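Local coordinates for type IV secretion system protein DotB (Yersinia pseudotuberculosis IP 31758, PDB 6GEF) that probably hydrolyses ATP as a hexameric AAA+ motor of the GspE family that serves a type IVb secretion system, at residues Asn109-Phe115 / Arg128-Asn134; Val170-Cys174 / Ile197-Ile201; Val317-Arg321 / Arg350-Leu354. All coordinates share one frame; numbering follows the deposited sequence.

Interaction 1: residues Asn109-Phe115 / Arg128-Asn134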
ATOM      1  N   ASN A 109     -26.133  18.715   5.792  1.00 61.83           N
ATOM      2  CA  ASN A 109     -26.383  19.002   7.197  1.00 63.85           C
ATOM      3  C   ASN A 109     -26.206  20.495   7.433  1.00 63.38           C
ATOM      4  O   ASN A 109     -25.163  21.037   7.161  1.00 69.64           O
ATOM      5  CB  ASN A 109     -25.440  18.204   8.088  1.00 65.34           C
ATOM      6  CG  ASN A 109     -25.541  16.712   7.860  1.00 67.88           C
ATOM      7  OD1 ASN A 109     -26.497  16.062   8.322  1.00 66.62           O
ATOM      8  ND2 ASN A 109     -24.566  16.151   7.109  1.00 70.58           N
ATOM      9  N   THR A 110     -27.228  21.133   7.970  1.00 64.79           N
ATOM     10  CA  THR A 110     -27.177  22.542   8.327  1.00 66.11           C
ATOM     11  C   THR A 110     -27.883  22.735   9.661  1.00 64.60           C
ATOM     12  O   THR A 110     -28.261  21.789  10.328  1.00 63.89           O
ATOM     13  CB  THR A 110     -27.813  23.416   7.203  1.00 66.76           C
ATOM     14  OG1 THR A 110     -27.944  22.647   5.999  1.00 69.36           O
ATOM     15  CG2 THR A 110     -26.943  24.631   6.934  1.00 69.12           C
ATOM     16  N   ARG A 111     -28.038  23.997  10.057  1.00 67.17           N
ATOM     17  CA  ARG A 111     -28.848  24.400  11.184  1.00 66.82           C
ATOM     18  C   ARG A 111     -29.972  25.314  10.722  1.00 67.54           C
ATOM     19  O   ARG A 111     -29.813  26.088   9.777  1.00 66.27           O
ATOM     20  CB  ARG A 111     -27.986  25.113  12.203  1.00 73.05           C
ATOM     21  CG  ARG A 111     -27.056  24.167  13.005  1.00 79.49           C
ATOM     22  CD  ARG A 111     -25.658  24.734  13.178  1.00 83.54           C
ATOM     23  NE  ARG A 111     -25.009  24.917  11.880  1.00 87.64           N
ATOM     24  CZ  ARG A 111     -24.397  23.964  11.182  1.00 88.37           C
ATOM     25  NH1 ARG A 111     -23.845  24.260  10.012  1.00 86.04           N
ATOM     26  NH2 ARG A 111     -24.366  22.714  11.666  1.00 92.01           N
ATOM     27  N   TYR A 112     -31.124  25.200  11.371  1.00 67.81           N
ATOM     28  CA  TYR A 112     -32.315  25.948  11.024  1.00 70.53           C
ATOM     29  C   TYR A 112     -32.926  26.498  12.310  1.00 74.74           C
ATOM     30  O   TYR A 112     -33.320  25.718  13.177  1.00 67.79           O
ATOM     31  CB  TYR A 112     -33.319  25.058  10.289  1.00 69.50           C
ATOM     32  CG  TYR A 112     -34.607  25.756   9.894  1.00 71.43           C
ATOM     33  CD1 TYR A 112     -34.670  26.557   8.766  1.00 72.25           C
ATOM     34  CD2 TYR A 112     -35.744  25.652  10.691  1.00 71.14           C
ATOM     35  CE1 TYR A 112     -35.840  27.192   8.406  1.00 73.70           C
ATOM     36  CE2 TYR A 112     -36.921  26.270  10.348  1.00 70.93           C
ATOM     37  CZ  TYR A 112     -36.968  27.056   9.207  1.00 74.08           C
ATOM     38  OH  TYR A 112     -38.135  27.692   8.839  1.00 70.78           O
ATOM     39  N   GLU A 113     -33.048  27.824  12.386  1.00 79.40           N
ATOM     40  CA  GLU A 113     -33.458  28.486  13.624  1.00 78.99           C
ATOM     41  C   GLU A 113     -34.840  29.078  13.455  1.00 79.21           C
ATOM     42  O   GLU A 113     -35.171  29.625  12.394  1.00 80.45           O
ATOM     43  CB  GLU A 113     -32.467  29.601  13.982  1.00 83.24           C
ATOM     44  CG  GLU A 113     -31.017  29.326  13.654  1.00 86.83           C
ATOM     45  CD  GLU A 113     -30.342  28.351  14.633  1.00 88.18           C
ATOM     46  OE1 GLU A 113     -29.234  27.869  14.351  1.00 79.74           O
ATOM     47  OE2 GLU A 113     -30.938  28.077  15.678  1.00 91.13           O
ATOM     48  N   VAL A 114     -35.663  28.946  14.489  1.00 80.74           N
ATOM     49  CA  VAL A 114     -37.015  29.517  14.502  1.00 83.83           C
ATOM     50  C   VAL A 114     -37.209  30.214  15.843  1.00 84.16           C
ATOM     51  O   VAL A 114     -36.793  29.706  16.887  1.00 82.43           O
ATOM     52  CB  VAL A 114     -38.094  28.407  14.284  1.00 84.37           C
ATOM     53  CG1 VAL A 114     -37.574  27.287  13.432  1.00 85.77           C
ATOM     54  CG2 VAL A 114     -38.581  27.853  15.593  1.00 85.24           C
ATOM     55  N   PHE A 115     -37.916  31.329  15.801  1.00 90.75           N
ATOM     56  CA  PHE A 115     -37.951  32.273  16.943  1.00 94.65           C
ATOM     57  C   PHE A 115     -39.348  32.262  17.524  1.00 92.07           C
ATOM     58  O   PHE A 115     -40.341  32.432  16.795  1.00 90.86           O
ATOM     59  CB  PHE A 115     -37.567  33.702  16.512  1.00103.32           C
ATOM     60  CG  PHE A 115     -36.235  33.798  15.831  1.00114.01           C
ATOM     61  CD1 PHE A 115     -36.109  33.460  14.467  1.00118.79           C
ATOM     62  CD2 PHE A 115     -35.101  34.163  16.544  1.00116.54           C
ATOM     63  CE1 PHE A 115     -34.874  33.483  13.847  1.00118.54           C
ATOM     64  CE2 PHE A 115     -33.859  34.212  15.916  1.00117.71           C
ATOM     65  CZ  PHE A 115     -33.743  33.873  14.565  1.00118.25           C
ATOM     66  N   ARG A 128     -34.740  31.853  20.844  1.00 98.92           N
ATOM     67  CA  ARG A 128     -34.397  31.223  19.578  1.00100.00           C
ATOM     68  C   ARG A 128     -34.237  29.724  19.753  1.00 95.88           C
ATOM     69  O   ARG A 128     -33.677  29.276  20.754  1.00 96.32           O
ATOM     70  CB  ARG A 128     -33.108  31.817  19.021  1.00103.38           C
ATOM     71  CG  ARG A 128     -32.637  31.203  17.718  1.00105.63           C
ATOM     72  CD  ARG A 128     -31.144  31.430  17.508  1.00109.81           C
ATOM     73  NE  ARG A 128     -30.423  31.669  18.748  1.00118.37           N
ATOM     74  CZ  ARG A 128     -29.558  32.675  18.937  1.00126.10           C
ATOM     75  NH1 ARG A 128     -29.308  33.547  17.956  1.00129.97           N
ATOM     76  NH2 ARG A 128     -28.959  32.809  20.121  1.00125.53           N
ATOM     77  N   PHE A 129     -34.753  28.960  18.801  1.00 91.59           N
ATOM     78  CA  PHE A 129     -34.716  27.494  18.838  1.00 83.55           C
ATOM     79  C   PHE A 129     -33.974  26.993  17.608  1.00 79.07           C
ATOM     80  O   PHE A 129     -34.362  27.298  16.482  1.00 78.30           O
ATOM     81  CB  PHE A 129     -36.146  26.946  18.870  1.00 81.84           C
ATOM     82  CG  PHE A 129     -36.780  27.059  20.217  1.00 83.73           C
ATOM     83  CD1 PHE A 129     -37.242  28.309  20.700  1.00 86.44           C
ATOM     84  CD2 PHE A 129     -36.959  25.897  21.001  1.00 81.14           C
ATOM     85  CE1 PHE A 129     -37.818  28.393  21.943  1.00 88.35           C
ATOM     86  CE2 PHE A 129     -37.566  25.976  22.237  1.00 83.36           C
ATOM     87  CZ  PHE A 129     -37.998  27.232  22.703  1.00 89.25           C
ATOM     88  N   GLY A 130     -32.928  26.215  17.852  1.00 76.30           N
ATOM     89  CA  GLY A 130     -32.142  25.616  16.778  1.00 71.09           C
ATOM     90  C   GLY A 130     -32.603  24.227  16.447  1.00 66.02           C
ATOM     91  O   GLY A 130     -33.122  23.497  17.284  1.00 60.57           O
ATOM     92  N   TYR A 131     -32.382  23.855  15.196  1.00 69.18           N
ATOM     93  CA  TYR A 131     -32.587  22.484  14.710  1.00 64.15           C
ATOM     94  C   TYR A 131     -31.407  22.081  13.858  1.00 63.01           C
ATOM     95  O   TYR A 131     -30.880  22.879  13.100  1.00 59.58           O
ATOM     96  CB  TYR A 131     -33.888  22.375  13.911  1.00 63.90           C
ATOM     97  CG  TYR A 131     -35.139  22.489  14.759  1.00 63.98           C
ATOM     98  CD1 TYR A 131     -35.619  23.746  15.166  1.00 60.40           C
ATOM     99  CD2 TYR A 131     -35.830  21.353  15.182  1.00 63.19           C
ATOM    100  CE1 TYR A 131     -36.748  23.838  15.939  1.00 59.88           C
ATOM    101  CE2 TYR A 131     -36.967  21.479  15.948  1.00 63.41           C
ATOM    102  CZ  TYR A 131     -37.413  22.737  16.331  1.00 60.51           C
ATOM    103  OH  TYR A 131     -38.569  22.823  17.090  1.00 62.39           O
ATOM    104  N   ARG A 132     -31.010  20.823  13.972  1.00 64.51           N
ATOM    105  CA  ARG A 132     -30.052  20.203  13.055  1.00 63.46           C
ATOM    106  C   ARG A 132     -30.828  19.593  11.893  1.00 58.12           C
ATOM    107  O   ARG A 132     -31.646  18.692  12.091  1.00 59.63           O
ATOM    108  CB  ARG A 132     -29.251  19.122  13.776  1.00 69.62           C
ATOM    109  CG  ARG A 132     -28.703  19.571  15.135  1.00 74.68           C
ATOM    110  CD  ARG A 132     -27.942  18.452  15.791  1.00 83.11           C
ATOM    111  NE  ARG A 132     -27.375  18.874  17.071  1.00 86.15           N
ATOM    112  CZ  ARG A 132     -26.194  19.469  17.231  1.00 84.10           C
ATOM    113  NH1 ARG A 132     -25.748  19.769  18.436  1.00 84.39           N
ATOM    114  NH2 ARG A 132     -25.439  19.722  16.170  1.00 85.18           N
ATOM    115  N   VAL A 133     -30.576  20.069  10.682  1.00 55.64           N
ATOM    116  CA  VAL A 133     -31.309  19.683   9.500  1.00 53.59           C
ATOM    117  C   VAL A 133     -30.417  18.786   8.657  1.00 51.18           C
ATOM    118  O   VAL A 133     -29.408  19.226   8.097  1.00 49.18           O
ATOM    119  CB  VAL A 133     -31.742  20.930   8.681  1.00 56.37           C
ATOM    120  CG1 VAL A 133     -32.513  20.523   7.431  1.00 55.79           C
ATOM    121  CG2 VAL A 133     -32.569  21.858   9.562  1.00 57.49           C
ATOM    122  N   ASN A 134     -30.793  17.515   8.566  1.00 52.15           N
ATOM    123  CA  ASN A 134     -30.262  16.604   7.571  1.00 51.70           C
ATOM    124  C   ASN A 134     -31.255  16.443   6.438  1.00 52.51           C
ATOM    125  O   ASN A 134     -32.417  16.166   6.681  1.00 54.36           O
ATOM    126  CB  ASN A 134     -29.977  15.237   8.211  1.00 52.41           C
ATOM    127  CG  ASN A 134     -29.706  14.170   7.182  1.00 51.46           C
ATOM    128  OD1 ASN A 134     -30.591  13.381   6.854  1.00 51.01           O
ATOM    129  ND2 ASN A 134     -28.483  14.107   6.719  1.00 52.65           N
TER
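Val114 and Phe129 pair near the loop end of a long-looped β-hairpin, whose strand 109-115 lies at the outer edge of a six-stranded antiparallel sheet. Val114 N donates to Phe129 O (2.9 Å, 164°). Further along, Thr110 and Val133 exchange two backbone bonds. One face of the hairpin is closely packed: Tyr112, Val114 and Phe129 lie against helix 38-50, Tyr131 and Val133 against Met150 and Ile148 of strand 143-153. Val114 CG2 reaches Phe129 CB at 4.2 Å, and the Val114 CG1 methyl lies 4.3 Å from Tyr131 CE1. The Tyr112 side chain leaves anti to its own N (chi1 180°). This carries the ring away from strand 128-134 to meet Phe41, while its CB stays beside Val133 CG2. Tyr131 turns a ring edge to the carbonyl O of Tyr112.

The other face is looser and more open to solvent. Here the Phe115 ring runs alongside the aliphatic part of Arg128, with CE2 3.7 Å from Arg128 CG. Glu113 bends its carboxylate over Gly130, and its OE2 remains 4.8 Å from Arg128 NE, without a salt bridge. Arg132 points off to Glu220 and Ile219. At the far end Asn134 OD1 bonds Ser136 OG, and ND2 bonds Glu251 of a second subunit weakly; ND2 also donates to Asn109 OD1 (3.2 Å), with the acceptor near the amide plane of Asn134 but the donor 40° above the Asn109 carbonyl plane.

Interaction 2: residues Val170-Cys174 / Ile197-Ile201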
ATOM      1  N   VAL A 170     -24.930  13.710  42.517  1.00 74.49           N
ATOM      2  CA  VAL A 170     -23.949  14.283  41.585  1.00 75.53           C
ATOM      3  C   VAL A 170     -22.659  14.685  42.306  1.00 75.84           C
ATOM      4  O   VAL A 170     -21.591  14.656  41.714  1.00 78.38           O
ATOM      5  CB  VAL A 170     -24.555  15.470  40.815  1.00 76.30           C
ATOM      6  CG1 VAL A 170     -25.907  15.095  40.240  1.00 77.32           C
ATOM      7  CG2 VAL A 170     -24.666  16.687  41.694  1.00 80.01           C
ATOM      8  N   ASN A 171     -22.761  15.011  43.601  1.00 76.17           N
ATOM      9  CA  ASN A 171     -21.562  15.127  44.422  1.00 77.16           C
ATOM     10  C   ASN A 171     -20.717  13.858  44.360  1.00 74.89           C
ATOM     11  O   ASN A 171     -19.490  13.927  44.275  1.00 74.46           O
ATOM     12  CB  ASN A 171     -21.949  15.454  45.863  1.00 82.38           C
ATOM     13  CG  ASN A 171     -22.466  16.873  46.016  1.00 86.51           C
ATOM     14  OD1 ASN A 171     -22.185  17.755  45.201  1.00 88.02           O
ATOM     15  ND2 ASN A 171     -23.251  17.093  47.064  1.00 90.98           N
ATOM     16  N   GLN A 172     -21.360  12.701  44.399  1.00 74.02           N
ATOM     17  CA  GLN A 172     -20.654  11.449  44.167  1.00 74.07           C
ATOM     18  C   GLN A 172     -20.014  11.419  42.782  1.00 71.99           C
ATOM     19  O   GLN A 172     -18.923  10.870  42.584  1.00 71.10           O
ATOM     20  CB  GLN A 172     -21.567  10.248  44.345  1.00 76.38           C
ATOM     21  CG  GLN A 172     -22.187  10.123  45.729  1.00 79.17           C
ATOM     22  CD  GLN A 172     -23.014   8.858  45.873  1.00 80.92           C
ATOM     23  OE1 GLN A 172     -22.731   7.827  45.285  1.00 80.26           O
ATOM     24  NE2 GLN A 172     -24.055   8.931  46.682  1.00 87.20           N
ATOM     25  N   MET A 173     -20.675  12.049  41.810  1.00 70.05           N
ATOM     26  CA  MET A 173     -20.222  12.011  40.417  1.00 67.50           C
ATOM     27  C   MET A 173     -19.206  13.119  40.076  1.00 66.71           C
ATOM     28  O   MET A 173     -18.827  13.257  38.943  1.00 68.61           O
ATOM     29  CB  MET A 173     -21.424  12.102  39.481  1.00 67.77           C
ATOM     30  CG  MET A 173     -22.343  10.901  39.546  1.00 68.14           C
ATOM     31  SD  MET A 173     -23.693  10.969  38.360  1.00 71.39           S
ATOM     32  CE  MET A 173     -22.783  10.698  36.826  1.00 70.09           C
ATOM     33  N   CYS A 174     -18.763  13.872  41.094  1.00 68.74           N
ATOM     34  CA  CYS A 174     -17.767  14.908  40.918  1.00 72.59           C
ATOM     35  C   CYS A 174     -16.529  14.633  41.764  1.00 72.62           C
ATOM     36  O   CYS A 174     -16.201  15.404  42.666  1.00 78.18           O
ATOM     37  CB  CYS A 174     -18.359  16.286  41.278  1.00 74.79           C
ATOM     38  SG  CYS A 174     -19.765  16.768  40.268  1.00 80.78           S
ATOM     39  N   ILE A 197     -24.654  17.943  35.025  1.00 63.18           N
ATOM     40  CA  ILE A 197     -23.608  17.777  36.034  1.00 62.08           C
ATOM     41  C   ILE A 197     -22.538  18.882  35.912  1.00 60.06           C
ATOM     42  O   ILE A 197     -22.012  19.362  36.902  1.00 65.68           O
ATOM     43  CB  ILE A 197     -22.975  16.376  35.956  1.00 61.05           C
ATOM     44  CG1 ILE A 197     -23.982  15.305  36.356  1.00 62.40           C
ATOM     45  CG2 ILE A 197     -21.741  16.303  36.842  1.00 59.51           C
ATOM     46  CD1 ILE A 197     -23.403  13.912  36.510  1.00 62.40           C
ATOM     47  N   ILE A 198     -22.250  19.298  34.688  1.00 56.37           N
ATOM     48  CA  ILE A 198     -21.232  20.305  34.458  1.00 57.66           C
ATOM     49  C   ILE A 198     -21.735  21.707  34.874  1.00 60.21           C
ATOM     50  O   ILE A 198     -20.972  22.495  35.426  1.00 61.76           O
ATOM     51  CB  ILE A 198     -20.747  20.278  33.001  1.00 55.08           C
ATOM     52  CG1 ILE A 198     -19.936  19.017  32.741  1.00 54.84           C
ATOM     53  CG2 ILE A 198     -19.921  21.504  32.674  1.00 53.95           C
ATOM     54  CD1 ILE A 198     -19.474  18.800  31.321  1.00 53.25           C
ATOM     55  N   ARG A 199     -22.995  22.018  34.590  1.00 60.62           N
ATOM     56  CA  ARG A 199     -23.568  23.259  35.031  1.00 65.25           C
ATOM     57  C   ARG A 199     -23.603  23.314  36.554  1.00 66.74           C
ATOM     58  O   ARG A 199     -23.301  24.354  37.180  1.00 65.77           O
ATOM     59  CB  ARG A 199     -24.952  23.472  34.431  1.00 66.81           C
ATOM     60  CG  ARG A 199     -26.108  23.002  35.289  1.00 69.59           C
ATOM     61  CD  ARG A 199     -27.384  23.684  34.917  1.00 71.65           C
ATOM     62  NE  ARG A 199     -27.460  25.069  35.407  1.00 74.84           N
ATOM     63  CZ  ARG A 199     -28.582  25.782  35.440  1.00 74.64           C
ATOM     64  NH1 ARG A 199     -29.724  25.284  34.983  1.00 73.93           N
ATOM     65  NH2 ARG A 199     -28.576  26.999  35.944  1.00 75.30           N
ATOM     66  N   TYR A 200     -24.045  22.238  37.202  1.00 67.87           N
ATOM     67  CA  TYR A 200     -23.922  22.119  38.647  1.00 69.36           C
ATOM     68  C   TYR A 200     -22.494  22.388  39.113  1.00 70.72           C
ATOM     69  O   TYR A 200     -22.271  23.174  40.041  1.00 75.46           O
ATOM     70  CB  TYR A 200     -24.380  20.735  39.106  1.00 70.51           C
ATOM     71  CG  TYR A 200     -24.206  20.497  40.591  1.00 72.16           C
ATOM     72  CD1 TYR A 200     -25.040  21.121  41.530  1.00 73.81           C
ATOM     73  CD2 TYR A 200     -23.234  19.611  41.058  1.00 71.94           C
ATOM     74  CE1 TYR A 200     -24.877  20.904  42.870  1.00 78.60           C
ATOM     75  CE2 TYR A 200     -23.040  19.404  42.403  1.00 74.15           C
ATOM     76  CZ  TYR A 200     -23.881  20.039  43.318  1.00 78.77           C
ATOM     77  OH  TYR A 200     -23.751  19.793  44.667  1.00 80.71           O
ATOM     78  N   ILE A 201     -21.521  21.770  38.446  1.00 68.42           N
ATOM     79  CA  ILE A 201     -20.130  21.938  38.840  1.00 65.97           C
ATOM     80  C   ILE A 201     -19.730  23.403  38.787  1.00 64.88           C
ATOM     81  O   ILE A 201     -19.183  23.945  39.761  1.00 64.18           O
ATOM     82  CB  ILE A 201     -19.200  21.063  37.967  1.00 65.06           C
ATOM     83  CG1 ILE A 201     -19.191  19.629  38.479  1.00 64.48           C
ATOM     84  CG2 ILE A 201     -17.786  21.627  37.940  1.00 64.78           C
ATOM     85  CD1 ILE A 201     -18.292  18.712  37.676  1.00 63.49           C
TER
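Val170 and Ile197 face each other with CA atoms 6.6 Å apart, where the last turn of helix 167-172 meets the second half of helix 187-203. Beyond Gln172 the first segment leaves the helix at Met173, and Cys174 passes Ile201 at a CA-CA distance of 7.7 Å. On the more open side Tyr200, its CG anti to the backbone N (chi1 177°), extends toward Val170 and Asn171. The tyrosine OH donates to Asn171 OD1 at 2.6 Å; that oxygen lies at the ring edge, and the amide and ring planes are 44° apart. This bond anchors the hydroxyl end of the side chain. The buried apolar groups begin with Val170, whose CG2 sits over one face of the same ring. Deeper in, Ile197 spreads its branches: CD1 meets Met173 CE and SD, the two side chains crossing nearly at right angles, and CG2 lies 4.0 Å from Cys174 SG. The same sulfur packs on Ile201 CG1. The probable Walker A P-loop runs into the start of helix 187-203, as in related ATPases; Ile197 and Ile201 rest on Phe285 of strand 284-288, Met173 on Phe322 and Met324 of strand 320-330, and helix 160-163 flanks Val170 and Tyr200 through Leu160.

Interaction 3: residues Val317-Arg321 / Arg350-Leu354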
ATOM      1  N   VAL A 317     -10.074  -0.479  37.052  1.00 65.41           N
ATOM      2  CA  VAL A 317     -10.658  -0.463  38.391  1.00 65.11           C
ATOM      3  C   VAL A 317     -10.121   0.732  39.183  1.00 68.17           C
ATOM      4  O   VAL A 317     -10.869   1.402  39.897  1.00 68.43           O
ATOM      5  CB  VAL A 317     -10.414  -1.796  39.115  1.00 64.00           C
ATOM      6  CG1 VAL A 317     -10.877  -1.717  40.544  1.00 65.30           C
ATOM      7  CG2 VAL A 317     -11.132  -2.917  38.393  1.00 64.79           C
ATOM      8  N   GLU A 318      -8.805   0.991  39.095  1.00 71.23           N
ATOM      9  CA  GLU A 318      -8.205   2.037  39.892  1.00 74.22           C
ATOM     10  C   GLU A 318      -8.576   3.453  39.418  1.00 73.88           C
ATOM     11  O   GLU A 318      -8.529   4.386  40.204  1.00 72.49           O
ATOM     12  CB  GLU A 318      -6.684   1.881  39.919  1.00 78.06           C
ATOM     13  CG  GLU A 318      -6.196   0.776  40.827  1.00 83.93           C
ATOM     14  CD  GLU A 318      -5.801   1.256  42.202  1.00 87.99           C
ATOM     15  OE1 GLU A 318      -6.611   1.047  43.151  1.00 88.90           O
ATOM     16  OE2 GLU A 318      -4.678   1.814  42.322  1.00 93.66           O
ATOM     17  N   THR A 319      -8.941   3.595  38.155  1.00 72.21           N
ATOM     18  CA  THR A 319      -9.232   4.897  37.585  1.00 71.96           C
ATOM     19  C   THR A 319     -10.725   5.212  37.549  1.00 75.85           C
ATOM     20  O   THR A 319     -11.109   6.387  37.574  1.00 81.82           O
ATOM     21  CB  THR A 319      -8.686   5.011  36.148  1.00 73.17           C
ATOM     22  OG1 THR A 319      -7.369   4.465  36.111  1.00 79.08           O
ATOM     23  CG2 THR A 319      -8.633   6.433  35.708  1.00 75.64           C
ATOM     24  N   THR A 320     -11.582   4.186  37.508  1.00 73.40           N
ATOM     25  CA  THR A 320     -13.014   4.412  37.560  1.00 71.76           C
ATOM     26  C   THR A 320     -13.421   4.913  38.942  1.00 72.26           C
ATOM     27  O   THR A 320     -12.986   4.372  39.961  1.00 74.32           O
ATOM     28  CB  THR A 320     -13.753   3.115  37.247  1.00 71.27           C
ATOM     29  OG1 THR A 320     -13.268   2.573  35.997  1.00 65.22           O
ATOM     30  CG2 THR A 320     -15.253   3.379  37.132  1.00 69.45           C
ATOM     31  N   ARG A 321     -14.227   5.974  38.982  1.00 70.58           N
ATOM     32  CA  ARG A 321     -14.753   6.506  40.224  1.00 70.14           C
ATOM     33  C   ARG A 321     -16.252   6.314  40.401  1.00 66.42           C
ATOM     34  O   ARG A 321     -16.755   6.433  41.525  1.00 62.27           O
ATOM     35  CB  ARG A 321     -14.401   8.001  40.352  1.00 72.35           C
ATOM     36  CG  ARG A 321     -13.129   8.268  41.146  1.00 77.15           C
ATOM     37  CD  ARG A 321     -12.941   7.254  42.274  1.00 84.35           C
ATOM     38  NE  ARG A 321     -12.581   7.882  43.538  1.00 93.96           N
ATOM     39  CZ  ARG A 321     -13.468   8.207  44.477  1.00 98.32           C
ATOM     40  NH1 ARG A 321     -14.779   7.965  44.299  1.00 97.10           N
ATOM     41  NH2 ARG A 321     -13.054   8.771  45.617  1.00 95.50           N
ATOM     42  N   ARG A 350     -13.130  -0.714  44.966  1.00 77.71           N
ATOM     43  CA  ARG A 350     -11.928  -0.987  44.196  1.00 79.93           C
ATOM     44  C   ARG A 350     -11.133  -2.195  44.740  1.00 84.07           C
ATOM     45  O   ARG A 350     -10.896  -3.159  44.014  1.00 82.22           O
ATOM     46  CB  ARG A 350     -11.023   0.249  44.184  1.00 79.65           C
ATOM     47  CG  ARG A 350     -11.347   1.267  43.114  1.00 79.06           C
ATOM     48  CD  ARG A 350     -11.044   2.692  43.573  1.00 80.07           C
ATOM     49  NE  ARG A 350     -10.726   3.560  42.467  1.00 80.69           N
ATOM     50  CZ  ARG A 350     -10.574   4.874  42.584  1.00 86.46           C
ATOM     51  NH1 ARG A 350     -10.719   5.478  43.799  1.00 89.17           N
ATOM     52  NH2 ARG A 350     -10.269   5.622  41.501  1.00 82.91           N
ATOM     53  N   GLU A 351     -10.858  -2.157  46.051  1.00 84.88           N
ATOM     54  CA  GLU A 351     -10.144  -3.260  46.669  1.00 89.39           C
ATOM     55  C   GLU A 351     -10.872  -4.597  46.462  1.00 89.32           C
ATOM     56  O   GLU A 351     -10.241  -5.604  46.119  1.00 93.42           O
ATOM     57  CB  GLU A 351      -9.938  -3.008  48.155  1.00 94.54           C
ATOM     58  CG  GLU A 351      -8.569  -2.418  48.502  1.00 95.51           C
ATOM     59  CD  GLU A 351      -8.351  -2.402  50.015  1.00103.04           C
ATOM     60  OE1 GLU A 351      -7.200  -2.706  50.460  1.00102.92           O
ATOM     61  OE2 GLU A 351      -9.325  -2.121  50.793  1.00103.27           O
ATOM     62  N   GLN A 352     -12.193  -4.575  46.584  1.00 89.02           N
ATOM     63  CA  GLN A 352     -12.972  -5.781  46.366  1.00 91.54           C
ATOM     64  C   GLN A 352     -12.824  -6.307  44.939  1.00 89.17           C
ATOM     65  O   GLN A 352     -12.697  -7.513  44.721  1.00 91.34           O
ATOM     66  CB  GLN A 352     -14.448  -5.543  46.696  1.00 92.20           C
ATOM     67  CG  GLN A 352     -15.302  -6.803  46.608  1.00 95.11           C
ATOM     68  CD  GLN A 352     -14.660  -8.034  47.246  1.00 99.81           C
ATOM     69  OE1 GLN A 352     -13.464  -8.266  47.156  1.00101.89           O
ATOM     70  NE2 GLN A 352     -15.436  -8.769  47.987  1.00103.18           N
ATOM     71  N   LEU A 353     -12.807  -5.390  43.968  1.00 89.28           N
ATOM     72  CA  LEU A 353     -12.725  -5.813  42.571  1.00 88.60           C
ATOM     73  C   LEU A 353     -11.350  -6.343  42.246  1.00 91.05           C
ATOM     74  O   LEU A 353     -11.216  -7.347  41.527  1.00 91.02           O
ATOM     75  CB  LEU A 353     -13.110  -4.655  41.643  1.00 86.40           C
ATOM     76  CG  LEU A 353     -14.596  -4.394  41.453  1.00 84.76           C
ATOM     77  CD1 LEU A 353     -14.814  -3.049  40.773  1.00 85.73           C
ATOM     78  CD2 LEU A 353     -15.210  -5.534  40.653  1.00 84.36           C
ATOM     79  N   LEU A 354     -10.301  -5.677  42.730  1.00 93.00           N
ATOM     80  CA  LEU A 354      -8.938  -6.183  42.549  1.00 96.69           C
ATOM     81  C   LEU A 354      -8.719  -7.564  43.240  1.00103.24           C
ATOM     82  O   LEU A 354      -8.097  -8.440  42.679  1.00101.69           O
ATOM     83  CB  LEU A 354      -7.920  -5.204  43.080  1.00 94.87           C
ATOM     84  CG  LEU A 354      -7.864  -3.831  42.420  1.00 91.91           C
ATOM     85  CD1 LEU A 354      -7.076  -2.840  43.303  1.00 89.09           C
ATOM     86  CD2 LEU A 354      -7.266  -3.996  41.019  1.00 91.60           C
TER
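Val317 packs against Leu353 and Leu354 of helix 347-355, the apolar part of this contact. Its CG1, anti to the backbone N (chi1 173°), lies 3.9 Å from Leu353 CB and 4.1 Å from Leu354 CG, and it also touches Arg350 CG at 4.0 Å. CG1 thus sits among the two leucines and the aliphatic start of the arginine, while CG2 only brushes Leu353 CB. Leu353 continues inward to Val362 and Leu369 of helix 362-372. Leu354 lies nearer the margin, where its side chain crosses that of Glu318 at about a right angle, CD1 beside OE1, and where His393 of a third subunit packs on it.

The polar part belongs to Arg350, whose extended end runs alongside the last carbonyls of helix 306-319. Its NE gives a weak bond to Val317 O (3.4 Å, 155°), with that oxygen at the edge of the guanidinium and in its plane. NH2 also lies close to Glu318 O, at a bent angle and a distance too short to trust. A cation at the carboxyl end of a helix is probably favoured by the helix dipole.

In the P-loop ATPase fold, helix 306-319 runs straight into strand 320-330 of the mixed central sheet, and Arg350 sits at this junction. Thr319 and Arg321 are tied by backbone bonds to Ile179, at the start of the neighbouring strand.

The last group is like-charged. Arg321 bends at chi2 and chi3, laying its CD over one face of the Arg350 guanidinium, 3.4 Å from CZ. The two guanidinium planes stand 73° apart, and Arg321 NE and Arg350 NH1, both donors, make no bond.

Overall arrangement
Interaction 1 belongs to the antiparallel sheet, whereas 2 and 3 both border the seven-stranded ATPase sheet. Interactions 1 and 3 fall on opposite sides of the chain's centre, about 43 Å apart between centres, with 2 between them. Strand 320-330 relates the latter two: it begins in interaction 3 and packs on Met173 of interaction 2, and their nearest atoms are about 5 Å apart. Interaction 2 is the most buried and almost wholly apolar, with no other subunit touching it. The other two are partly buried and reach neighbouring subunits, but differ in chemistry: backbone pairing dominates interaction 1, an arginine alongside helix-end carbonyls interaction 3.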